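Nicotinate phosphoribosyltransferase (Vibrio cholerae, PDB 4HL7) probably catalyses the ATP-dependent formation of nicotinate D-ribonucleotide from nicotinate and 5-phospho-alpha-D-ribose 1-diphosphate, a step of NAD(+) biosynthesis. Local coordinates at residues S38-L43 and M396-I401; E102-G107 and I129-L134; L284-D289 and L312-T317; F299-K304 and F321-G326; N355-W360 and V366-L371. One frame throughout, in Å; residues are numbered along the deposited sequence.

Contact 1 (S38-L43 and M396-I401)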
# COMPACT_ATOMS: atom_id res chain seq x y z
N SER A 38 -1.18 -21.01 0.36
CA SER A 38 -0.54 -20.51 -0.87
C SER A 38 -1.36 -19.35 -1.46
O SER A 38 -2.56 -19.21 -1.15
CB SER A 38 -0.45 -21.61 -1.87
OG SER A 38 0.43 -22.65 -1.37
N VAL A 39 -0.75 -18.57 -2.33
CA VAL A 39 -1.45 -17.43 -2.95
C VAL A 39 -0.96 -17.21 -4.36
O VAL A 39 0.11 -17.74 -4.75
CB VAL A 39 -1.28 -16.08 -2.15
CG1 VAL A 39 -2.04 -16.06 -0.81
CG2 VAL A 39 0.19 -15.75 -1.90
N ARG A 40 -1.70 -16.39 -5.12
CA ARG A 40 -1.24 -15.91 -6.42
C ARG A 40 -1.55 -14.43 -6.48
O ARG A 40 -2.70 -14.04 -6.19
CB ARG A 40 -1.91 -16.61 -7.58
CG ARG A 40 -1.41 -16.05 -8.94
CD ARG A 40 -1.81 -16.93 -10.12
NE ARG A 40 -3.21 -17.35 -10.00
CZ ARG A 40 -4.21 -16.61 -10.45
NH1 ARG A 40 -3.98 -15.41 -11.00
NH2 ARG A 40 -5.43 -17.04 -10.32
N TYR A 41 -0.55 -13.61 -6.82
CA TYR A 41 -0.77 -12.17 -7.08
C TYR A 41 -0.63 -11.91 -8.54
O TYR A 41 0.19 -12.58 -9.23
CB TYR A 41 0.32 -11.32 -6.44
CG TYR A 41 0.45 -11.38 -4.91
CD1 TYR A 41 -0.29 -10.51 -4.09
CD2 TYR A 41 1.24 -12.38 -4.29
CE1 TYR A 41 -0.12 -10.53 -2.69
CE2 TYR A 41 1.38 -12.43 -2.89
CZ TYR A 41 0.68 -11.53 -2.10
OH TYR A 41 0.86 -11.59 -0.70
N GLU A 42 -1.32 -10.84 -9.01
CA GLU A 42 -1.20 -10.46 -10.41
C GLU A 42 -0.93 -8.99 -10.53
O GLU A 42 -1.63 -8.18 -9.92
CB GLU A 42 -2.50 -10.78 -11.20
CG GLU A 42 -2.79 -12.27 -11.29
CD GLU A 42 -1.74 -13.04 -12.13
OE1 GLU A 42 -1.73 -14.30 -12.00
OE2 GLU A 42 -1.02 -12.41 -12.97
N LEU A 43 0.07 -8.64 -11.33
CA LEU A 43 0.35 -7.23 -11.52
C LEU A 43 0.17 -6.92 -12.96
O LEU A 43 0.51 -7.71 -13.84
CB LEU A 43 1.77 -6.85 -11.11
CG LEU A 43 2.14 -7.00 -9.63
CD1 LEU A 43 2.58 -8.44 -9.37
CD2 LEU A 43 3.24 -6.02 -9.20
N MSE A 396 -12.95 -6.16 -8.17
CA MSE A 396 -11.91 -6.95 -8.90
C MSE A 396 -12.04 -8.36 -8.40
O MSE A 396 -12.12 -8.57 -7.18
CB MSE A 396 -10.50 -6.38 -8.63
CG MSE A 396 -9.95 -6.77 -7.24
SE MSE A 396 -8.32 -5.75 -6.69
CE MSE A 396 -9.17 -3.94 -6.67
N CYS A 397 -12.25 -9.28 -9.34
CA CYS A 397 -12.23 -10.75 -9.13
C CYS A 397 -12.07 -11.45 -10.49
O CYS A 397 -12.68 -11.05 -11.48
CB CYS A 397 -13.51 -11.21 -8.47
SG CYS A 397 -13.35 -12.90 -7.90
N GLU A 398 -11.27 -12.54 -10.54
CA GLU A 398 -11.11 -13.34 -11.75
C GLU A 398 -12.32 -14.23 -12.03
O GLU A 398 -12.48 -14.72 -13.11
CB GLU A 398 -9.89 -14.22 -11.59
CG GLU A 398 -8.60 -13.46 -11.74
CD GLU A 398 -7.37 -14.35 -11.66
OE1 GLU A 398 -7.51 -15.54 -11.36
OE2 GLU A 398 -6.26 -13.82 -11.86
N ASP A 399 -13.17 -14.44 -11.01
CA ASP A 399 -14.27 -15.41 -11.09
C ASP A 399 -15.55 -14.63 -10.83
O ASP A 399 -15.83 -14.18 -9.69
CB ASP A 399 -14.05 -16.52 -10.02
CG ASP A 399 -15.08 -17.66 -10.09
OD1 ASP A 399 -16.20 -17.43 -10.50
OD2 ASP A 399 -14.73 -18.83 -9.79
N PRO A 400 -16.31 -14.37 -11.89
CA PRO A 400 -17.46 -13.48 -11.64
C PRO A 400 -18.57 -14.14 -10.77
O PRO A 400 -19.34 -13.44 -10.09
CB PRO A 400 -17.99 -13.20 -13.06
CG PRO A 400 -17.52 -14.35 -13.89
CD PRO A 400 -16.13 -14.66 -13.33
N ILE A 401 -18.64 -15.47 -10.79
CA ILE A 401 -19.61 -16.19 -9.91
C ILE A 401 -19.21 -16.04 -8.45
O ILE A 401 -20.05 -15.80 -7.57
CB ILE A 401 -19.75 -17.68 -10.29
CG1 ILE A 401 -20.18 -17.82 -11.74
CG2 ILE A 401 -20.68 -18.42 -9.30
CD1 ILE A 401 -20.28 -19.26 -12.30
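Arg40, on strand 38-46, reaches across to Glu398 in the loop that leads into helix 400-409. Its CG stands anti to the backbone N (chi1 179°), and the chain bends only at chi3, which carries the guanidinium out from the strand to meet the carboxylate end-on. The grip is bidentate: NH1 of Arg40 lies 2.9 Å from OE2 of Glu398, and NH2 of Arg40 lies 2.8 Å from OE1 of Glu398. Both bonds are nearly straight (176°), and the two flat groups are close to coplanar. NH2 has a second carboxylate partner in Glu379, on the adjacent strand 372-380. Two residues on, Glu42 OE1 takes NH1 of Arg40 at 2.7 Å on its anti side. Glu42 OE1 and Glu398 OE2 stay 4.6 Å apart, a like-charge approach that the shared guanidinium probably offsets, while Ser120 binds the other oxygen of Glu42. This is a surface salt-bridge network centred on one arginine, tying a strand of the antiparallel sheet to the loop before helix 400-409.

Contact 2 (E102-G107 and I129-L134)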
# COMPACT_ATOMS: atom_id res chain seq x y z
N GLU A 102 11.22 -19.71 -9.28
CA GLU A 102 10.09 -20.58 -8.97
C GLU A 102 8.79 -19.77 -8.75
O GLU A 102 7.72 -20.31 -8.90
CB GLU A 102 10.34 -21.40 -7.70
CG GLU A 102 11.26 -22.59 -7.88
CD GLU A 102 10.84 -23.46 -9.06
OE1 GLU A 102 11.65 -23.62 -10.01
OE2 GLU A 102 9.70 -23.95 -9.05
N GLN A 103 8.93 -18.53 -8.31
CA GLN A 103 7.78 -17.77 -7.78
C GLN A 103 7.26 -16.71 -8.72
O GLN A 103 6.13 -16.24 -8.58
CB GLN A 103 8.18 -17.10 -6.47
CG GLN A 103 8.41 -18.12 -5.36
CD GLN A 103 9.25 -17.59 -4.20
OE1 GLN A 103 10.10 -16.69 -4.34
NE2 GLN A 103 9.03 -18.16 -3.03
N VAL A 104 8.10 -16.27 -9.65
CA VAL A 104 7.70 -15.14 -10.49
C VAL A 104 7.68 -15.55 -11.96
O VAL A 104 8.65 -16.15 -12.44
CB VAL A 104 8.61 -13.93 -10.24
CG1 VAL A 104 8.20 -12.70 -11.09
CG2 VAL A 104 8.60 -13.59 -8.75
N GLU A 105 6.57 -15.25 -12.65
CA GLU A 105 6.49 -15.37 -14.13
C GLU A 105 6.15 -14.01 -14.70
O GLU A 105 5.39 -13.25 -14.09
CB GLU A 105 5.36 -16.28 -14.57
CG GLU A 105 5.46 -17.70 -14.12
CD GLU A 105 4.50 -18.59 -14.89
OE1 GLU A 105 3.48 -18.08 -15.43
OE2 GLU A 105 4.75 -19.79 -14.95
N MSE A 106 6.65 -13.72 -15.88
CA MSE A 106 6.21 -12.48 -16.51
C MSE A 106 6.26 -12.61 -17.98
O MSE A 106 6.95 -13.47 -18.50
CB MSE A 106 7.09 -11.36 -16.04
CG MSE A 106 8.57 -11.62 -16.37
SE MSE A 106 9.50 -10.16 -15.40
CE MSE A 106 10.17 -11.17 -13.85
N GLY A 107 5.48 -11.77 -18.66
CA GLY A 107 5.42 -11.77 -20.13
C GLY A 107 4.59 -10.61 -20.65
O GLY A 107 4.05 -9.80 -19.87
N ILE A 129 4.77 -12.72 0.16
CA ILE A 129 4.13 -11.46 0.56
C ILE A 129 5.08 -10.24 0.41
O ILE A 129 4.64 -9.14 0.11
CB ILE A 129 3.48 -11.51 1.96
CG1 ILE A 129 2.76 -10.15 2.24
CG2 ILE A 129 4.50 -11.75 3.03
CD1 ILE A 129 1.69 -10.23 3.26
N LEU A 130 6.38 -10.45 0.61
CA LEU A 130 7.29 -9.33 0.48
C LEU A 130 7.54 -8.82 -0.95
O LEU A 130 8.10 -7.72 -1.10
CB LEU A 130 8.64 -9.60 1.17
CG LEU A 130 8.58 -9.96 2.66
CD1 LEU A 130 10.00 -10.06 3.20
CD2 LEU A 130 7.73 -8.96 3.45
N TYR A 131 7.18 -9.59 -1.97
CA TYR A 131 7.48 -9.19 -3.36
C TYR A 131 6.83 -7.88 -3.73
O TYR A 131 7.42 -7.08 -4.40
CB TYR A 131 7.02 -10.22 -4.43
CG TYR A 131 8.00 -11.36 -4.71
CD1 TYR A 131 7.70 -12.66 -4.36
CD2 TYR A 131 9.21 -11.09 -5.30
CE1 TYR A 131 8.59 -13.70 -4.60
CE2 TYR A 131 10.12 -12.12 -5.56
CZ TYR A 131 9.81 -13.40 -5.23
OH TYR A 131 10.71 -14.43 -5.52
N GLU A 132 5.55 -7.73 -3.36
CA GLU A 132 4.71 -6.67 -3.92
C GLU A 132 5.39 -5.33 -4.11
O GLU A 132 5.41 -4.82 -5.26
CB GLU A 132 3.42 -6.48 -3.04
CG GLU A 132 2.57 -5.30 -3.45
CD GLU A 132 1.30 -5.20 -2.63
OE1 GLU A 132 0.95 -6.18 -1.98
OE2 GLU A 132 0.62 -4.14 -2.74
N THR A 133 5.88 -4.71 -3.04
CA THR A 133 6.42 -3.33 -3.19
C THR A 133 7.78 -3.36 -3.83
O THR A 133 8.20 -2.35 -4.36
CB THR A 133 6.42 -2.44 -1.90
OG1 THR A 133 7.43 -2.83 -0.98
CG2 THR A 133 5.00 -2.42 -1.25
N LEU A 134 8.52 -4.47 -3.67
CA LEU A 134 9.84 -4.57 -4.31
C LEU A 134 9.65 -4.62 -5.82
O LEU A 134 10.38 -3.96 -6.58
CB LEU A 134 10.60 -5.84 -3.86
CG LEU A 134 10.81 -5.93 -2.35
CD1 LEU A 134 11.39 -7.31 -1.96
CD2 LEU A 134 11.66 -4.77 -1.84
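Val104 and Tyr131 are the closest backbone positions, their CA atoms 9.3 Å apart, where helix 100-103 gives way to edge strand 104-109 and faces helix 131-147. Side chains alone bridge this gap, packing a helix against the antiparallel sheet within the N-terminal family region. The Tyr131 ring is met on a face and at its edge. Over the face comes CG2 of Val104; it sits 4.0 Å from the ring centroid and 22° off the normal, a CH-pi contact displaced toward the hydroxyl end, with CZ of Tyr131 the nearest atom at 3.7 Å. Phe98 stacks with the same ring. At the ring edge stands the amide of Gln103, its plane nearly perpendicular to the ring. Gln103 OE1 also accepts from the backbone N of Val99, so two donors hold this oxygen. The phenol is the donor across the contact: Tyr131 OH meets Gln103 OE1 at 2.6 Å, with a C=O...donor angle of 146° and the donor tilted 20° from the carbonyl plane.

Contact 3 (L284-D289 and L312-T317); sequences LANAYD and LGIDPT
Leu312 opens the contact with its CD1 methyl, 3.8 Å from CB of Ala285 on the short helix 282-287. Its carbonyl serves a second link: water 1 donates to Leu312 O at 2.8 Å and accepts from Asn286 ND2 at 3.1 Å, bridging the two segments beside the apolar contact, where Leu312 and Asn286 are partly exposed. Gly313 then turns the chain. Its positive phi (76°) and the bonds back into the last turn make a Schellman motif that ends helix 298-311 and redirects the backbone toward strand 320-323. That helix connects strand 290-293 to strand 320-323 in the parallel sheet of the TIM-barrel-clan region, so the contact sets the loop leaving it against the helix that precedes strand 290-293. Ile314 provides most of the apolar packing. With CG1 anti to the carbonyl carbon (chi1 -60°) and the chain extended beyond it, CD1 is driven against CB of Ala285 at 3.4 Å, tighter than usual for two carbons. Farther back along the same branch, CG1 of Ile314 lies 3.4 Å from OD1 of Asn286, whose side chain runs obliquely across it. Tyr309 touches both Ala285 and Ile314 from helix 298-311. Beyond this packing, Asp315 closes an Asx turn: its OD1 accepts from Thr317 N at 3.0 Å and from Thr317 OG1 at 2.7 Å, both donors arriving from the same face of the carboxylate.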
# COMPACT_ATOMS: atom_id res chain seq x y z
N LEU A 284 -13.91 -4.72 18.97
CA LEU A 284 -12.93 -4.48 17.92
C LEU A 284 -12.65 -3.01 17.78
O LEU A 284 -11.51 -2.59 17.58
CB LEU A 284 -13.41 -5.06 16.59
CG LEU A 284 -13.32 -6.60 16.57
CD1 LEU A 284 -14.06 -7.16 15.36
CD2 LEU A 284 -11.90 -7.14 16.67
N ALA A 285 -13.69 -2.21 17.85
CA ALA A 285 -13.53 -0.70 17.70
C ALA A 285 -12.72 -0.08 18.83
O ALA A 285 -12.03 0.92 18.62
CB ALA A 285 -14.90 -0.01 17.58
N ASN A 286 -12.79 -0.66 20.03
CA ASN A 286 -11.96 -0.21 21.13
C ASN A 286 -10.54 -0.71 21.01
O ASN A 286 -9.61 0.02 21.25
CB ASN A 286 -12.56 -0.65 22.46
CG ASN A 286 -13.58 0.37 22.98
OD1 ASN A 286 -13.28 1.53 23.11
ND2 ASN A 286 -14.80 -0.08 23.27
N ALA A 287 -10.37 -1.93 20.55
CA ALA A 287 -9.01 -2.45 20.47
C ALA A 287 -8.22 -1.80 19.31
O ALA A 287 -7.04 -1.54 19.45
CB ALA A 287 -9.06 -3.96 20.26
N TYR A 288 -8.88 -1.56 18.18
CA TYR A 288 -8.19 -0.95 17.04
C TYR A 288 -7.84 0.53 17.30
O TYR A 288 -8.60 1.25 17.91
CB TYR A 288 -9.04 -1.09 15.77
CG TYR A 288 -8.72 -2.37 15.06
CD1 TYR A 288 -7.93 -2.36 13.91
CD2 TYR A 288 -9.22 -3.59 15.54
CE1 TYR A 288 -7.60 -3.54 13.26
CE2 TYR A 288 -8.88 -4.80 14.90
CZ TYR A 288 -8.04 -4.75 13.79
OH TYR A 288 -7.67 -5.91 13.15
N ASP A 289 -6.68 0.97 16.82
CA ASP A 289 -6.23 2.31 16.98
C ASP A 289 -6.95 3.24 16.03
O ASP A 289 -6.96 4.47 16.23
CB ASP A 289 -4.72 2.36 16.74
CG ASP A 289 -3.97 1.46 17.73
OD1 ASP A 289 -4.12 1.70 18.94
OD2 ASP A 289 -3.39 0.41 17.30
N LEU A 312 -21.23 3.52 19.69
CA LEU A 312 -20.60 2.47 20.51
C LEU A 312 -19.99 3.06 21.83
O LEU A 312 -19.40 2.31 22.62
CB LEU A 312 -19.50 1.76 19.70
CG LEU A 312 -19.95 0.92 18.51
CD1 LEU A 312 -18.72 0.28 17.90
CD2 LEU A 312 -20.94 -0.15 18.95
N GLY A 313 -20.15 4.36 22.06
CA GLY A 313 -19.68 5.02 23.29
C GLY A 313 -18.18 5.23 23.32
O GLY A 313 -17.62 5.45 24.35
N ILE A 314 -17.55 5.22 22.15
CA ILE A 314 -16.10 5.45 22.00
C ILE A 314 -15.85 6.90 21.62
O ILE A 314 -16.58 7.47 20.84
CB ILE A 314 -15.55 4.49 20.90
CG1 ILE A 314 -15.81 3.03 21.33
CG2 ILE A 314 -14.07 4.76 20.58
CD1 ILE A 314 -15.47 2.01 20.27
N ASP A 315 -14.90 7.53 22.28
CA ASP A 315 -14.53 8.91 22.00
C ASP A 315 -13.62 8.96 20.73
O ASP A 315 -12.47 8.45 20.73
CB ASP A 315 -13.78 9.48 23.19
CG ASP A 315 -13.40 10.93 23.02
OD1 ASP A 315 -13.56 11.54 21.94
OD2 ASP A 315 -12.90 11.50 24.01
N PRO A 316 -14.13 9.53 19.66
CA PRO A 316 -13.35 9.49 18.37
C PRO A 316 -12.10 10.28 18.41
O PRO A 316 -11.18 10.03 17.63
CB PRO A 316 -14.33 10.07 17.33
CG PRO A 316 -15.65 10.18 18.01
CD PRO A 316 -15.47 10.14 19.51
N THR A 317 -12.00 11.24 19.37
CA THR A 317 -10.78 11.98 19.49
C THR A 317 -9.60 11.12 19.99
O THR A 317 -8.45 11.58 19.99
CB THR A 317 -10.92 13.24 20.41
OG1 THR A 317 -11.18 12.83 21.74
CG2 THR A 317 -12.06 14.20 19.89
O HOH W 1 -17.22 1.58 24.22

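Contact 4 (F299-K304 and F321-G326); sequences FRWGDK and FIFSDG
Trp301 directs the edge of its six-membered ring at two phenylalanines, Phe321 and Phe323, forming an aromatic cluster inside the beta-alpha-beta unit of strand 290-293, helix 298-311 and strand 320-323. The local helix and strand segments run almost antiparallel, with axes 10.8 Å apart, as expected where a crossover helix lies back against the strand it leads into. Against Phe321 the indole is edge-to-face: the ring centroids are 4.7 Å apart and the planes meet at 59°. Trp301 CZ3 stands over the phenyl face, displaced toward its rim and 3.6 Å from CG of Phe321. The second pair is an offset edge-to-face one, with 5.5 Å between the centroids of the Trp301 six-membered ring and the Phe323 ring. Here the planes are at 73°, and CZ3 of Trp301 is again the nearest indole atom, 3.6 Å from CE1 of Phe323. With chi1 near 180° the indole leaves the helix on the carbonyl side of its own residue, which swings the ring along the helix flank toward the strand. Its polar edge is held too, since Thr268 OG1 accepts from NE1. Val291 of the adjoining strand touches both Trp301 and Phe321. Beside the tryptophan, Gly302 brings the helix backbone itself against the first of these rings, that of Phe321: CA of Gly302 is 3.6 Å from CE2 of Phe321.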
# COMPACT_ATOMS: atom_id res chain seq x y z
N PHE A 299 -15.13 12.74 3.28
CA PHE A 299 -15.98 13.48 4.24
C PHE A 299 -17.12 12.61 4.80
O PHE A 299 -17.30 12.49 6.03
CB PHE A 299 -16.48 14.79 3.58
CG PHE A 299 -15.36 15.64 3.04
CD1 PHE A 299 -14.97 15.52 1.69
CD2 PHE A 299 -14.64 16.50 3.88
CE1 PHE A 299 -13.82 16.22 1.23
CE2 PHE A 299 -13.53 17.23 3.40
CZ PHE A 299 -13.15 17.07 2.06
N ARG A 300 -17.89 12.04 3.90
CA ARG A 300 -18.96 11.08 4.25
C ARG A 300 -18.41 9.88 5.05
O ARG A 300 -19.04 9.40 5.97
CB ARG A 300 -19.61 10.55 2.99
CG ARG A 300 -20.89 9.74 3.31
N TRP A 301 -17.27 9.36 4.62
CA TRP A 301 -16.61 8.22 5.30
C TRP A 301 -16.28 8.58 6.73
O TRP A 301 -16.62 7.84 7.69
CB TRP A 301 -15.31 7.87 4.57
CG TRP A 301 -14.48 6.78 5.25
CD1 TRP A 301 -14.60 5.35 5.12
CD2 TRP A 301 -13.40 7.01 6.13
NE1 TRP A 301 -13.65 4.74 5.93
CE2 TRP A 301 -12.87 5.69 6.53
CE3 TRP A 301 -12.78 8.17 6.61
CZ2 TRP A 301 -11.82 5.58 7.39
CZ3 TRP A 301 -11.71 8.04 7.49
CH2 TRP A 301 -11.25 6.75 7.89
N GLY A 302 -15.60 9.71 6.91
CA GLY A 302 -15.10 10.06 8.25
C GLY A 302 -16.31 10.35 9.13
O GLY A 302 -16.32 10.00 10.32
N ASP A 303 -17.34 11.01 8.55
CA ASP A 303 -18.53 11.35 9.37
C ASP A 303 -19.19 10.05 9.83
O ASP A 303 -19.67 9.94 10.98
CB ASP A 303 -19.55 12.22 8.59
CG ASP A 303 -19.14 13.66 8.52
OD1 ASP A 303 -18.32 14.10 9.33
OD2 ASP A 303 -19.64 14.36 7.61
N LYS A 304 -19.27 9.07 8.92
CA LYS A 304 -19.89 7.78 9.25
C LYS A 304 -19.11 7.04 10.35
O LYS A 304 -19.68 6.43 11.23
CB LYS A 304 -19.98 6.87 8.01
CG LYS A 304 -21.15 7.21 7.12
CD LYS A 304 -21.26 6.20 5.99
CE LYS A 304 -22.32 6.70 5.02
NZ LYS A 304 -22.72 5.63 4.08
N PHE A 321 -7.71 8.45 12.05
CA PHE A 321 -8.09 8.19 10.64
C PHE A 321 -6.87 8.43 9.78
O PHE A 321 -6.28 9.49 9.87
CB PHE A 321 -9.08 9.25 10.16
CG PHE A 321 -10.47 9.08 10.70
CD1 PHE A 321 -10.86 7.88 11.35
CD2 PHE A 321 -11.44 10.10 10.49
CE1 PHE A 321 -12.16 7.71 11.80
CE2 PHE A 321 -12.76 9.91 10.98
CZ PHE A 321 -13.09 8.74 11.61
N ILE A 322 -6.47 7.45 8.98
CA ILE A 322 -5.42 7.68 7.95
C ILE A 322 -6.16 7.79 6.63
O ILE A 322 -6.87 6.85 6.23
CB ILE A 322 -4.42 6.49 7.85
CG1 ILE A 322 -3.79 6.26 9.23
CG2 ILE A 322 -3.37 6.79 6.75
CD1 ILE A 322 -2.36 5.72 9.22
N PHE A 323 -6.05 8.95 5.99
CA PHE A 323 -6.61 9.17 4.64
C PHE A 323 -5.49 8.85 3.63
O PHE A 323 -4.38 9.32 3.79
CB PHE A 323 -7.02 10.64 4.51
CG PHE A 323 -8.15 11.00 5.38
CD1 PHE A 323 -9.45 10.70 4.99
CD2 PHE A 323 -7.93 11.60 6.63
CE1 PHE A 323 -10.55 11.03 5.82
CE2 PHE A 323 -9.04 11.93 7.46
CZ PHE A 323 -10.32 11.62 7.04
N SER A 324 -5.78 8.02 2.64
CA SER A 324 -4.73 7.56 1.69
C SER A 324 -5.17 7.51 0.22
O SER A 324 -4.45 6.94 -0.61
CB SER A 324 -4.23 6.17 2.11
OG SER A 324 -5.27 5.17 1.94
N ASP A 325 -6.30 8.15 -0.11
CA ASP A 325 -6.86 8.02 -1.47
C ASP A 325 -6.36 9.08 -2.44
O ASP A 325 -7.07 10.05 -2.75
CB ASP A 325 -8.40 8.01 -1.48
CG ASP A 325 -8.97 7.62 -2.84
OD1 ASP A 325 -8.24 7.07 -3.67
OD2 ASP A 325 -10.15 7.89 -3.08
N GLY A 326 -5.14 8.89 -2.96
CA GLY A 326 -4.59 9.73 -3.99
C GLY A 326 -4.53 11.20 -3.60
O GLY A 326 -4.90 12.07 -4.38

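Contact 5 (N355-W360 and V366-L371)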
# COMPACT_ATOMS: atom_id res chain seq x y z
N ASN A 355 6.86 10.73 -6.65
CA ASN A 355 6.85 10.62 -8.10
C ASN A 355 6.04 11.73 -8.76
O ASN A 355 5.07 11.47 -9.47
CB ASN A 355 6.27 9.25 -8.49
CG ASN A 355 6.77 8.78 -9.86
OD1 ASN A 355 7.26 9.57 -10.65
ND2 ASN A 355 6.62 7.51 -10.13
N ASP A 356 6.48 12.95 -8.53
CA ASP A 356 5.77 14.11 -9.04
C ASP A 356 6.81 15.05 -9.65
O ASP A 356 7.70 15.56 -8.95
CB ASP A 356 4.99 14.81 -7.91
CG ASP A 356 4.20 16.05 -8.43
OD1 ASP A 356 3.51 16.74 -7.64
OD2 ASP A 356 4.29 16.29 -9.66
N LEU A 357 6.72 15.27 -10.96
CA LEU A 357 7.67 16.17 -11.67
C LEU A 357 6.91 17.38 -12.20
O LEU A 357 7.40 18.11 -13.07
CB LEU A 357 8.36 15.44 -12.85
CG LEU A 357 9.21 14.24 -12.42
CD1 LEU A 357 9.93 13.64 -13.62
CD2 LEU A 357 10.21 14.74 -11.40
N ALA A 358 5.73 17.60 -11.63
CA ALA A 358 4.91 18.75 -11.98
C ALA A 358 4.72 18.83 -13.52
O ALA A 358 4.85 19.88 -14.10
CB ALA A 358 5.51 20.04 -11.41
N ASN A 359 4.43 17.71 -14.16
CA ASN A 359 4.07 17.71 -15.57
C ASN A 359 5.23 18.07 -16.47
O ASN A 359 5.03 18.48 -17.60
CB ASN A 359 2.89 18.68 -15.86
CG ASN A 359 1.62 18.27 -15.14
OD1 ASN A 359 1.39 17.09 -14.88
ND2 ASN A 359 0.78 19.26 -14.82
N TRP A 360 6.45 17.97 -15.95
CA TRP A 360 7.64 18.19 -16.73
C TRP A 360 7.56 17.55 -18.11
O TRP A 360 7.23 16.40 -18.22
CB TRP A 360 8.86 17.66 -15.99
CG TRP A 360 10.14 18.01 -16.72
CD1 TRP A 360 10.77 19.25 -16.78
CD2 TRP A 360 10.98 17.12 -17.53
NE1 TRP A 360 11.92 19.18 -17.56
CE2 TRP A 360 12.11 17.91 -18.00
CE3 TRP A 360 10.91 15.78 -17.87
CZ2 TRP A 360 13.09 17.38 -18.81
CZ3 TRP A 360 11.92 15.24 -18.66
CH2 TRP A 360 12.98 16.03 -19.12
N VAL A 366 6.47 15.51 -24.37
CA VAL A 366 5.53 14.64 -23.69
C VAL A 366 5.55 14.96 -22.19
O VAL A 366 6.63 14.94 -21.58
CB VAL A 366 5.94 13.16 -23.86
CG1 VAL A 366 4.96 12.21 -23.17
CG2 VAL A 366 6.12 12.81 -25.33
N GLU A 367 4.38 15.21 -21.58
CA GLU A 367 4.27 15.46 -20.12
C GLU A 367 4.52 14.19 -19.30
O GLU A 367 3.94 13.11 -19.58
CB GLU A 367 2.90 15.99 -19.70
CG GLU A 367 2.65 17.45 -20.03
CD GLU A 367 1.19 17.81 -19.86
OE1 GLU A 367 0.82 18.23 -18.75
OE2 GLU A 367 0.41 17.61 -20.81
N TYR A 368 5.37 14.32 -18.28
CA TYR A 368 5.68 13.20 -17.42
C TYR A 368 4.45 12.81 -16.63
O TYR A 368 3.79 13.67 -16.08
CB TYR A 368 6.79 13.55 -16.45
CG TYR A 368 7.06 12.39 -15.54
CD1 TYR A 368 7.79 11.28 -16.01
CD2 TYR A 368 6.53 12.36 -14.23
CE1 TYR A 368 8.00 10.16 -15.19
CE2 TYR A 368 6.74 11.24 -13.41
CZ TYR A 368 7.47 10.15 -13.90
OH TYR A 368 7.67 9.06 -13.10
N ARG A 369 4.18 11.49 -16.53
CA ARG A 369 3.19 10.95 -15.58
C ARG A 369 3.85 9.66 -14.98
O ARG A 369 4.63 9.00 -15.67
CB ARG A 369 1.87 10.57 -16.29
CG ARG A 369 0.96 11.78 -16.63
CD ARG A 369 0.06 11.52 -17.84
N PRO A 370 3.57 9.34 -13.72
CA PRO A 370 4.05 8.06 -13.14
C PRO A 370 3.54 6.88 -13.94
O PRO A 370 2.51 6.99 -14.62
CB PRO A 370 3.40 8.03 -11.73
CG PRO A 370 3.16 9.46 -11.41
CD PRO A 370 2.85 10.16 -12.72
N LEU A 371 4.23 5.73 -13.81
CA LEU A 371 3.79 4.49 -14.46
C LEU A 371 2.50 4.04 -13.80
O LEU A 371 2.38 4.06 -12.58
CB LEU A 371 4.85 3.39 -14.30
CG LEU A 371 4.61 2.04 -15.02
CD1 LEU A 371 3.49 2.13 -16.07
CD2 LEU A 371 5.90 1.56 -15.67
O HOH W 2 6.92 5.73 -12.61
O HOH W 3 4.33 14.90 -13.04
O HOH W 4 1.42 14.77 -16.06
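Tyr368, on the second of two arms of the long loop between helix 351-354 and strand 372-380, packs against the first and forms the dense centre of the contact. The first arm folds through a type I' beta turn from Leu357 to Trp360, closed by a bond from Trp360 N to Leu357 O. Swung to the carbonyl side of its CA by a trans chi1, Tyr368 turns one ring face to Leu357, whose CD1 stands 3.7 Å from the ring centroid and 15° off the normal in a CH-pi contact. The residue is held at both ends: its backbone N donates to Trp360 O at 2.8 Å, and its phenol reaches Asn355, whose other amide atom, ND2, is held by Arg188 O. Trp148 adds an edge-to-face ring contact to Tyr368, while Pro370 slides past Asn355, its CG 3.4 Å from Asn355 O. The side around Asn359 and Glu367 is looser. These two side chains lie side by side and only skirt each other, CB of Asn359 being 3.6 Å from OE1 of Glu367, whose carboxylate pairs instead with Arg361. Water replaces direct bonds here: water 4 donates to both Asn359 OD1 and Tyr368 O. At the packed end, Tyr368 OH donates to Asn355 OD1 at 2.5 Å, in the carbonyl plane and on a lone pair, with a C=O...donor angle of 124°.

Overall arrangement
Contacts 1 and 2 reach the same antiparallel sheet and meet directly, Tyr41 OH lying 3.5 Å from Ile129 CA. Contacts 3 and 4 adjoin in sequence around helix 298-311, with no other touch between them; their centres are 16 Å apart and their segments alternate along the chain. Contact 2 lies across the chain's centre from both, its centre 37 Å from contact 3 and 31 Å from contact 4. Contact 5 stands 40 Å from contact 3, centre to centre, yet its nearest atoms come within about 10 Å of contact 4. Contact 1 spans 38-43 and 396-401, enclosing the other four in sequence. His232, the predicted phosphohistidine, is unmodified here; Glu233 beside it bonds Tyr41 OH.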